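Local coordinates for protein carboxylase (Deinococcus radiodurans, PDB 5H80) that probably uses ATP and bicarbonate to carboxylate biotin, as the biotin carboxylase domain of a multi-domain single-chain enzyme, at residues Leu36-Gly41 against Ala93-Val98; Thr250-Arg255 against Thr334-Ala339. All coordinates share one frame; numbering follows the deposited sequence.

Contact 1: Leu36-Gly41 against Ala93-Val98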
loop_
_atom_site.group_PDB
_atom_site.type_symbol
_atom_site.label_atom_id
_atom_site.label_comp_id
_atom_site.label_asym_id
_atom_site.label_seq_id
_atom_site.Cartn_x
_atom_site.Cartn_y
_atom_site.Cartn_z
ATOM N N LEU A 36 -3.048 -22.577 13.673
ATOM C CA LEU A 36 -4.375 -22.921 13.186
ATOM C C LEU A 36 -5.197 -21.717 13.136
ATOM O O LEU A 36 -5.362 -21.092 14.167
ATOM C CB LEU A 36 -5.060 -23.955 14.067
ATOM C CG LEU A 36 -6.535 -24.314 13.872
ATOM C CD1 LEU A 36 -6.539 -25.058 12.593
ATOM C CD2 LEU A 36 -7.069 -25.201 15.033
ATOM N N ILE A 37 -5.766 -21.414 11.961
ATOM C CA ILE A 37 -6.560 -20.171 11.715
ATOM C C ILE A 37 -8.033 -20.584 11.884
ATOM O O ILE A 37 -8.679 -21.162 10.957
ATOM C CB ILE A 37 -6.226 -19.543 10.353
ATOM C CG1 ILE A 37 -4.709 -19.220 10.319
ATOM C CG2 ILE A 37 -7.053 -18.307 10.010
ATOM C CD1 ILE A 37 -4.264 -18.671 9.003
ATOM N N ALA A 38 -8.577 -20.403 13.084
ATOM C CA ALA A 38 -9.966 -20.770 13.379
ATOM C C ALA A 38 -11.013 -19.711 12.903
ATOM O O ALA A 38 -11.688 -19.096 13.693
ATOM C CB ALA A 38 -10.164 -21.073 14.865
ATOM N N ASN A 39 -11.076 -19.509 11.593
ATOM C CA ASN A 39 -11.816 -18.448 10.996
ATOM C C ASN A 39 -11.809 -18.646 9.448
ATOM O O ASN A 39 -11.457 -19.740 8.986
ATOM C CB ASN A 39 -11.272 -17.022 11.371
ATOM C CG ASN A 39 -12.392 -16.005 11.520
ATOM O OD1 ASN A 39 -13.212 -15.842 10.639
ATOM N ND2 ASN A 39 -12.498 -15.353 12.647
ATOM N N ARG A 40 -12.351 -17.678 8.719
ATOM C CA ARG A 40 -12.489 -17.802 7.271
ATOM C C ARG A 40 -12.523 -16.468 6.585
ATOM O O ARG A 40 -12.570 -15.427 7.261
ATOM C CB ARG A 40 -13.755 -18.660 7.010
ATOM C CG ARG A 40 -14.968 -18.172 7.743
ATOM C CD ARG A 40 -15.693 -17.097 7.015
ATOM N NE ARG A 40 -15.991 -17.305 5.548
ATOM C CZ ARG A 40 -16.382 -16.329 4.703
ATOM N NH1 ARG A 40 -16.624 -16.551 3.410
ATOM N NH2 ARG A 40 -16.572 -15.078 5.153
ATOM N N GLY A 41 -12.509 -16.432 5.242
ATOM C CA GLY A 41 -12.812 -15.207 4.544
ATOM C C GLY A 41 -11.615 -14.263 4.637
ATOM O O GLY A 41 -10.480 -14.765 4.881
ATOM N N ALA A 93 -14.686 -28.132 19.754
ATOM C CA ALA A 93 -14.039 -29.470 19.815
ATOM C C ALA A 93 -13.543 -29.982 18.474
ATOM O O ALA A 93 -12.471 -30.600 18.456
ATOM C CB ALA A 93 -14.977 -30.536 20.425
ATOM N N ALA A 94 -14.250 -29.679 17.376
ATOM C CA ALA A 94 -13.759 -29.987 16.040
ATOM C C ALA A 94 -12.419 -29.313 15.711
ATOM O O ALA A 94 -11.528 -29.951 15.183
ATOM C CB ALA A 94 -14.760 -29.698 14.953
ATOM N N LEU A 95 -12.320 -28.026 16.060
ATOM C CA LEU A 95 -11.082 -27.262 15.838
ATOM C C LEU A 95 -9.944 -27.811 16.644
ATOM O O LEU A 95 -8.841 -27.964 16.100
ATOM C CB LEU A 95 -11.395 -25.775 16.204
ATOM C CG LEU A 95 -12.302 -25.146 15.267
ATOM C CD1 LEU A 95 -12.771 -23.847 15.961
ATOM C CD2 LEU A 95 -11.830 -24.917 13.836
ATOM N N LEU A 96 -10.230 -28.251 17.868
ATOM C CA LEU A 96 -9.225 -28.887 18.729
ATOM C C LEU A 96 -8.741 -30.243 18.179
ATOM O O LEU A 96 -7.556 -30.543 18.308
ATOM C CB LEU A 96 -9.685 -29.004 20.178
ATOM C CG LEU A 96 -9.789 -27.620 20.834
ATOM C CD1 LEU A 96 -10.494 -27.814 22.166
ATOM C CD2 LEU A 96 -8.484 -26.857 20.965
ATOM N N ARG A 97 -9.621 -30.949 17.473
ATOM C CA ARG A 97 -9.234 -32.163 16.816
ATOM C C ARG A 97 -8.302 -31.869 15.657
ATOM O O ARG A 97 -7.283 -32.548 15.505
ATOM C CB ARG A 97 -10.430 -32.938 16.335
ATOM C CG ARG A 97 -11.125 -33.720 17.408
ATOM C CD ARG A 97 -12.078 -34.753 16.795
ATOM N NE ARG A 97 -13.335 -34.197 16.274
ATOM C CZ ARG A 97 -14.326 -33.708 17.035
ATOM N NH1 ARG A 97 -14.255 -33.677 18.368
ATOM N NH2 ARG A 97 -15.420 -33.281 16.464
ATOM N N VAL A 98 -8.665 -30.845 14.867
ATOM C CA VAL A 98 -7.805 -30.409 13.738
ATOM C C VAL A 98 -6.435 -30.054 14.227
ATOM O O VAL A 98 -5.401 -30.384 13.527
ATOM C CB VAL A 98 -8.410 -29.238 12.880
ATOM C CG1 VAL A 98 -7.427 -28.761 11.779
ATOM C CG2 VAL A 98 -9.637 -29.710 12.179
#
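L36 and A38 meet L95 and V98 where the helix 92-101 lies over the five-stranded parallel sheet of the Rossmann-like N-terminal domain of biotin carboxylase. The case illustrates how a helix of such a layer settles on a central strand by van der Waals contact: no hydrogen bond joins the two segments. With CG of L36 anti to its own nitrogen (chi1 171°), the isobutyl group is carried across to the helix, where its two methyls do different work. CD1 reaches CG1 of V98 at 3.9 Å, the two side chains crossing at nearly a right angle. The other methyl, CD2, rests against the helix backbone, 3.5 Å from the carbonyl oxygen of L95. The L95 side chain runs back toward the end of the strand, placing its CD1 4.0 Å from CB of A38. L95 and V98, three residues apart, thus present one face of the helix.

A38 is the centre of an inverse gamma turn, marked by a weak bond from N39 N to I37 O, and there the chain leaves the strand. Beyond it, OD1 of N39 accepts R40 N at 2.8 Å, on a lone pair in the carbonyl plane, while ND2 donates to the carbonyl oxygens of P109 and Y111. R40 turns elsewhere, forming a salt bridge with D66.

Strand 34-37 is the middle one of the sheet. On the adjacent strand 57-62, V59 touches L36, and V61 touches both L95 and V98. I37, whose side chain points away from 93-98, packs on helix 42-53, while L36 faces helix 92-101, so strand 34-37 has a helix on each side. L96 touches A123 and C124 of helix 118-126.

Contact 2: Thr250-Arg255 against Thr334-Ala339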
loop_
_atom_site.group_PDB
_atom_site.type_symbol
_atom_site.label_atom_id
_atom_site.label_comp_id
_atom_site.label_asym_id
_atom_site.label_seq_id
_atom_site.Cartn_x
_atom_site.Cartn_y
_atom_site.Cartn_z
ATOM N N THR A 250 0.883 -0.185 25.438
ATOM C CA THR A 250 1.017 0.918 24.535
ATOM C C THR A 250 -0.198 1.054 23.633
ATOM O O THR A 250 -1.225 0.336 23.809
ATOM C CB THR A 250 2.331 0.786 23.749
ATOM O OG1 THR A 250 2.693 2.021 23.151
ATOM C CG2 THR A 250 2.177 -0.288 22.664
ATOM N N HIS A 251 -0.142 1.982 22.682
ATOM C CA HIS A 251 -1.232 2.373 21.864
ATOM C C HIS A 251 -0.744 2.710 20.441
ATOM O O HIS A 251 0.418 3.051 20.221
ATOM C CB HIS A 251 -2.061 3.470 22.436
ATOM C CG HIS A 251 -1.390 4.831 22.391
ATOM N ND1 HIS A 251 -1.401 5.658 21.302
ATOM C CD2 HIS A 251 -0.583 5.438 23.297
ATOM C CE1 HIS A 251 -0.720 6.781 21.581
ATOM N NE2 HIS A 251 -0.155 6.609 22.734
ATOM N N LEU A 252 -1.644 2.549 19.527
ATOM C CA LEU A 252 -1.536 3.048 18.090
ATOM C C LEU A 252 -2.603 4.142 17.811
ATOM O O LEU A 252 -3.244 4.136 16.735
ATOM C CB LEU A 252 -1.507 1.930 17.041
ATOM C CG LEU A 252 -0.279 1.062 16.908
ATOM C CD1 LEU A 252 0.996 1.915 16.727
ATOM C CD2 LEU A 252 -0.248 0.189 18.084
ATOM N N TRP A 253 -2.880 5.037 18.794
ATOM C CA TRP A 253 -3.802 6.125 18.658
ATOM C C TRP A 253 -5.230 5.625 18.381
ATOM O O TRP A 253 -5.581 4.505 18.774
ATOM C CB TRP A 253 -3.302 7.188 17.575
ATOM C CG TRP A 253 -1.938 7.757 18.030
ATOM C CD1 TRP A 253 -1.703 8.819 18.846
ATOM C CD2 TRP A 253 -0.667 7.326 17.552
ATOM N NE1 TRP A 253 -0.358 9.043 18.945
ATOM C CE2 TRP A 253 0.308 8.130 18.184
ATOM C CE3 TRP A 253 -0.254 6.268 16.676
ATOM C CZ2 TRP A 253 1.696 7.969 17.917
ATOM C CZ3 TRP A 253 1.167 6.091 16.461
ATOM C CH2 TRP A 253 2.056 6.962 17.017
ATOM N N GLU A 254 -5.996 6.377 17.619
ATOM C CA GLU A 254 -7.402 6.194 17.479
ATOM C C GLU A 254 -7.905 5.885 16.112
ATOM O O GLU A 254 -7.285 6.216 15.072
ATOM C CB GLU A 254 -8.178 7.365 18.064
ATOM C CG GLU A 254 -8.450 8.618 17.261
ATOM C CD GLU A 254 -7.203 9.434 16.865
ATOM O OE1 GLU A 254 -6.150 9.199 17.479
ATOM O OE2 GLU A 254 -7.422 10.281 16.000
ATOM N N ARG A 255 -9.189 5.499 16.056
ATOM C CA ARG A 255 -9.972 5.373 14.799
ATOM C C ARG A 255 -11.372 5.859 15.047
ATOM O O ARG A 255 -11.841 5.797 16.222
ATOM C CB ARG A 255 -10.109 3.912 14.345
ATOM C CG ARG A 255 -8.914 3.177 13.874
ATOM C CD ARG A 255 -9.104 1.689 13.588
ATOM N NE ARG A 255 -9.418 0.851 14.744
ATOM C CZ ARG A 255 -8.568 0.068 15.372
ATOM N NH1 ARG A 255 -7.264 -0.024 15.028
ATOM N NH2 ARG A 255 -9.010 -0.663 16.353
ATOM N N THR A 334 2.531 0.173 10.299
ATOM C CA THR A 334 2.827 -0.858 11.251
ATOM C C THR A 334 2.009 -2.074 10.768
ATOM O O THR A 334 0.887 -1.888 10.242
ATOM C CB THR A 334 2.423 -0.426 12.708
ATOM O OG1 THR A 334 2.995 -1.273 13.659
ATOM C CG2 THR A 334 0.961 -0.470 13.084
ATOM N N ASP A 335 2.550 -3.246 10.998
ATOM C CA ASP A 335 1.830 -4.525 10.832
ATOM C C ASP A 335 1.303 -5.036 12.238
ATOM O O ASP A 335 2.128 -5.588 13.092
ATOM C CB ASP A 335 2.745 -5.529 10.251
ATOM C CG ASP A 335 2.061 -6.823 9.808
ATOM O OD1 ASP A 335 1.034 -7.250 10.488
ATOM O OD2 ASP A 335 2.469 -7.421 8.762
ATOM N N LEU A 336 0.054 -4.766 12.469
ATOM C CA LEU A 336 -0.611 -5.236 13.723
ATOM C C LEU A 336 -0.694 -6.705 13.865
ATOM O O LEU A 336 -0.668 -7.195 15.046
ATOM C CB LEU A 336 -1.962 -4.582 13.960
ATOM C CG LEU A 336 -1.886 -3.068 14.318
ATOM C CD1 LEU A 336 -3.173 -2.310 14.169
ATOM C CD2 LEU A 336 -1.187 -2.863 15.658
ATOM N N VAL A 337 -0.839 -7.447 12.748
ATOM C CA VAL A 337 -1.125 -8.907 12.952
ATOM C C VAL A 337 0.170 -9.683 13.226
ATOM O O VAL A 337 0.261 -10.655 14.020
ATOM C CB VAL A 337 -1.968 -9.483 11.816
ATOM C CG1 VAL A 337 -2.330 -10.977 12.067
ATOM C CG2 VAL A 337 -3.222 -8.600 11.573
ATOM N N THR A 338 1.293 -9.377 12.497
ATOM C CA THR A 338 2.581 -10.003 12.915
ATOM C C THR A 338 2.938 -9.664 14.388
ATOM O O THR A 338 3.345 -10.544 15.151
ATOM C CB THR A 338 3.735 -9.560 11.986
ATOM O OG1 THR A 338 3.826 -8.113 11.954
ATOM C CG2 THR A 338 3.467 -10.102 10.665
ATOM N N ALA A 339 2.671 -8.402 14.830
ATOM C CA ALA A 339 2.887 -7.928 16.230
ATOM C C ALA A 339 2.003 -8.794 17.197
ATOM O O ALA A 339 2.517 -9.349 18.178
ATOM C CB ALA A 339 2.599 -6.483 16.424
#
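L252, L336 and T334 account for most of the surface buried where an edge strand of the ATP-grasp domain faces the start of a helix. L252 is the hub. Its CD2 comes within 4.0 Å of CD2 of L336, and the two side chains run in opposite senses where their ends meet. In both leucines CG lies anti to the carbonyl carbon (chi1 -72° in L252, -69° in L336), which sends each isobutyl group out to the other. A looser touch, 4.3 Å from CG of L252 to CG2 of T334, adds the threonine methyl to this apolar patch.

L336 is the first residue of the helix, whose start is capped by D335. OD1 of this N-cap residue accepts T338 N at 2.9 Å in a nearly straight bond (167°) that arrives from above the carboxylate plane, together with a weaker bond from V337 N. R46 makes a salt bridge to the same oxygen, so several donors gather on it. On the strand, W253 N binds ND1 of H251 at 3.0 Å in the imidazole plane, and CE1 of that ring lies over the rim of one indole face.

Strand 249-256 is an outer strand of a four-stranded antiparallel sheet, paired with 236-245. Helix 325-332 touches L252 through T328, H251 and W253 pack on helix 277-293, and V337 and T338 lean on helix 42-53.

How the contacts relate
The two contacts follow one another along the chain, contact 1 being complete well before the first residue of contact 2, and they belong to different parts of the enzyme: the biotin carboxylase N-terminal domain and the ATP-binding domain. Their centres lie about 25 Å apart and their nearest atoms about 9 Å, so they do not touch, and they rest on different sheets, one parallel and one antiparallel. Helix 42-53 links them, however. It begins right after segment 36-41 and receives I37, while elsewhere along it R46, A50 and A53 meet segment 334-339. Each contact thus seats a helix within its own region, and this shared neighbour joins the N-terminal layer to the ATP-grasp part.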